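Local structure of imelysin-like protein (Psychrobacter arcticus, 3PF0) at residues A144-A149 against C186-S191. The protein is of unknown function but belongs to the imelysin-like M75 peptidase family and may be a metalloendopeptidase. Sequence-based numbering, arbitrary orientation.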
loop_
_atom_site.group_PDB
_atom_site.type_symbol
_atom_site.label_atom_id
_atom_site.label_comp_id
_atom_site.label_asym_id
_atom_site.label_seq_id
_atom_site.Cartn_x
_atom_site.Cartn_y
_atom_site.Cartn_z
ATOM N N ALA A 144 -8.489 -16.285 -15.049
ATOM C CA ALA A 144 -8.847 -16.852 -16.354
ATOM C C ALA A 144 -10.055 -17.804 -16.263
ATOM O O ALA A 144 -10.973 -17.692 -17.086
ATOM C CB ALA A 144 -7.649 -17.566 -16.967
ATOM N N ASP A 145 -10.086 -18.694 -15.232
ATOM C CA ASP A 145 -11.207 -19.615 -15.006
ATOM C C ASP A 145 -12.497 -18.845 -14.819
ATOM O O ASP A 145 -13.518 -19.230 -15.389
ATOM C CB ASP A 145 -10.984 -20.510 -13.766
ATOM C CG ASP A 145 -9.919 -21.588 -13.853
ATOM O OD1 ASP A 145 -9.625 -22.052 -14.985
ATOM O OD2 ASP A 145 -9.417 -22.011 -12.782
ATOM N N LEU A 146 -12.449 -17.748 -14.025
ATOM C CA LEU A 146 -13.605 -16.909 -13.724
ATOM C C LEU A 146 -14.147 -16.221 -14.988
ATOM O O LEU A 146 -15.362 -16.191 -15.168
ATOM C CB LEU A 146 -13.260 -15.867 -12.636
ATOM C CG LEU A 146 -14.417 -14.992 -12.136
ATOM C CD1 LEU A 146 -15.275 -15.723 -11.144
ATOM C CD2 LEU A 146 -13.915 -13.721 -11.529
ATOM N N ILE A 147 -13.261 -15.701 -15.860
ATOM C CA ILE A 147 -13.646 -15.005 -17.094
ATOM C C ILE A 147 -14.313 -16.007 -18.071
ATOM O O ILE A 147 -15.340 -15.663 -18.666
ATOM C CB ILE A 147 -12.434 -14.244 -17.718
ATOM C CG1 ILE A 147 -11.934 -13.144 -16.750
ATOM C CG2 ILE A 147 -12.771 -13.656 -19.103
ATOM C CD1 ILE A 147 -10.600 -12.531 -17.057
ATOM N N THR A 148 -13.768 -17.242 -18.193
ATOM C CA THR A 148 -14.333 -18.293 -19.048
ATOM C C THR A 148 -15.737 -18.657 -18.542
ATOM O O THR A 148 -16.663 -18.803 -19.344
ATOM C CB THR A 148 -13.394 -19.523 -19.089
ATOM O OG1 THR A 148 -12.119 -19.136 -19.594
ATOM C CG2 THR A 148 -13.932 -20.657 -19.947
ATOM N N ALA A 149 -15.892 -18.779 -17.210
ATOM C CA ALA A 149 -17.152 -19.139 -16.570
ATOM C C ALA A 149 -18.175 -17.994 -16.615
ATOM O O ALA A 149 -19.374 -18.264 -16.704
ATOM C CB ALA A 149 -16.901 -19.563 -15.130
ATOM N N CYS A 186 -12.858 -7.656 -21.140
ATOM C CA CYS A 186 -13.311 -6.275 -20.995
ATOM C C CYS A 186 -14.341 -6.144 -19.874
ATOM O O CYS A 186 -14.238 -5.230 -19.052
ATOM C CB CYS A 186 -13.871 -5.772 -22.315
ATOM S SG CYS A 186 -12.803 -4.578 -23.136
ATOM N N ALA A 187 -15.306 -7.091 -19.825
ATOM C CA ALA A 187 -16.359 -7.144 -18.813
ATOM C C ALA A 187 -15.751 -7.364 -17.435
ATOM O O ALA A 187 -16.254 -6.801 -16.465
ATOM C CB ALA A 187 -17.367 -8.248 -19.136
ATOM N N TYR A 188 -14.664 -8.157 -17.354
ATOM C CA TYR A 188 -13.975 -8.430 -16.095
ATOM C C TYR A 188 -13.275 -7.176 -15.563
ATOM O O TYR A 188 -13.338 -6.921 -14.369
ATOM C CB TYR A 188 -12.945 -9.595 -16.226
ATOM C CG TYR A 188 -12.099 -9.746 -14.975
ATOM C CD1 TYR A 188 -12.536 -10.521 -13.903
ATOM C CD2 TYR A 188 -10.916 -9.018 -14.814
ATOM C CE1 TYR A 188 -11.809 -10.587 -12.716
ATOM C CE2 TYR A 188 -10.185 -9.075 -13.630
ATOM C CZ TYR A 188 -10.629 -9.872 -12.589
ATOM O OH TYR A 188 -9.913 -9.916 -11.420
ATOM N N VAL A 189 -12.550 -6.447 -16.426
ATOM C CA VAL A 189 -11.762 -5.269 -16.045
ATOM C C VAL A 189 -12.707 -4.187 -15.518
ATOM O O VAL A 189 -12.397 -3.555 -14.503
ATOM C CB VAL A 189 -10.845 -4.786 -17.213
ATOM C CG1 VAL A 189 -10.243 -3.403 -16.941
ATOM C CG2 VAL A 189 -9.740 -5.817 -17.496
HETATM N N MSE A 190 -13.878 -4.031 -16.161
HETATM C CA MSE A 190 -14.906 -3.082 -15.735
HETATM C C MSE A 190 -15.520 -3.511 -14.411
HETATM O O MSE A 190 -15.661 -2.675 -13.513
HETATM C CB MSE A 190 -15.994 -2.947 -16.800
HETATM C CG MSE A 190 -15.554 -2.148 -18.022
HETATM SE SE MSE A 190 -16.899 -2.265 -19.420
HETATM C CE MSE A 190 -18.351 -1.255 -18.551
ATOM N N SER A 191 -15.839 -4.820 -14.268
ATOM C CA SER A 191 -16.427 -5.380 -13.034
ATOM C C SER A 191 -15.469 -5.287 -11.853
ATOM O O SER A 191 -15.884 -4.857 -10.780
ATOM C CB SER A 191 -16.826 -6.839 -13.234
ATOM O OG SER A 191 -17.891 -6.928 -14.160
#
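Y188, whose ring meets I147 and L146 of the neighbouring helix, has its hydroxyl hydrogen-bonded to a backbone carbonyl outside both segments, V165 O, so the polar end of this buried side chain is satisfied. Across the interface the contact is apolar. I147 and Y188 are the closest backbone pair, their CA atoms 6.7 Å apart, and the two side chains cross at about a right angle. I147 CG1 rests against Y188 CB at 3.7 Å, while I147 CD1 approaches the ring obliquely, 3.8 Å from Y188 CG. With CG anti to the backbone N (chi1 172°), the tyrosine ring extends past I147 to L146, whose CD2 meets it at the edge, near the ring plane, 4.0 Å from Y188 CE1. The ring is thus touched at its root by one aliphatic chain and at its rim by another. Beyond them, A174 of helix 167-176 and L153 also touch Y188. The contact joins the last turns of helix 138-149 to the beginning of the long helix 183-214, about 25 Å from the centre of the chain (centre to centre); close by, C186 is tied to C85 by a disulfide. With 132 Å² buried and carbon against carbon throughout, the contact probably rests on dispersion and the hydrophobic effect, while the hydrogen bond from the tyrosine hydroxyl to V165 O probably adds a directional restraint on the ring that both aliphatic side chains touch.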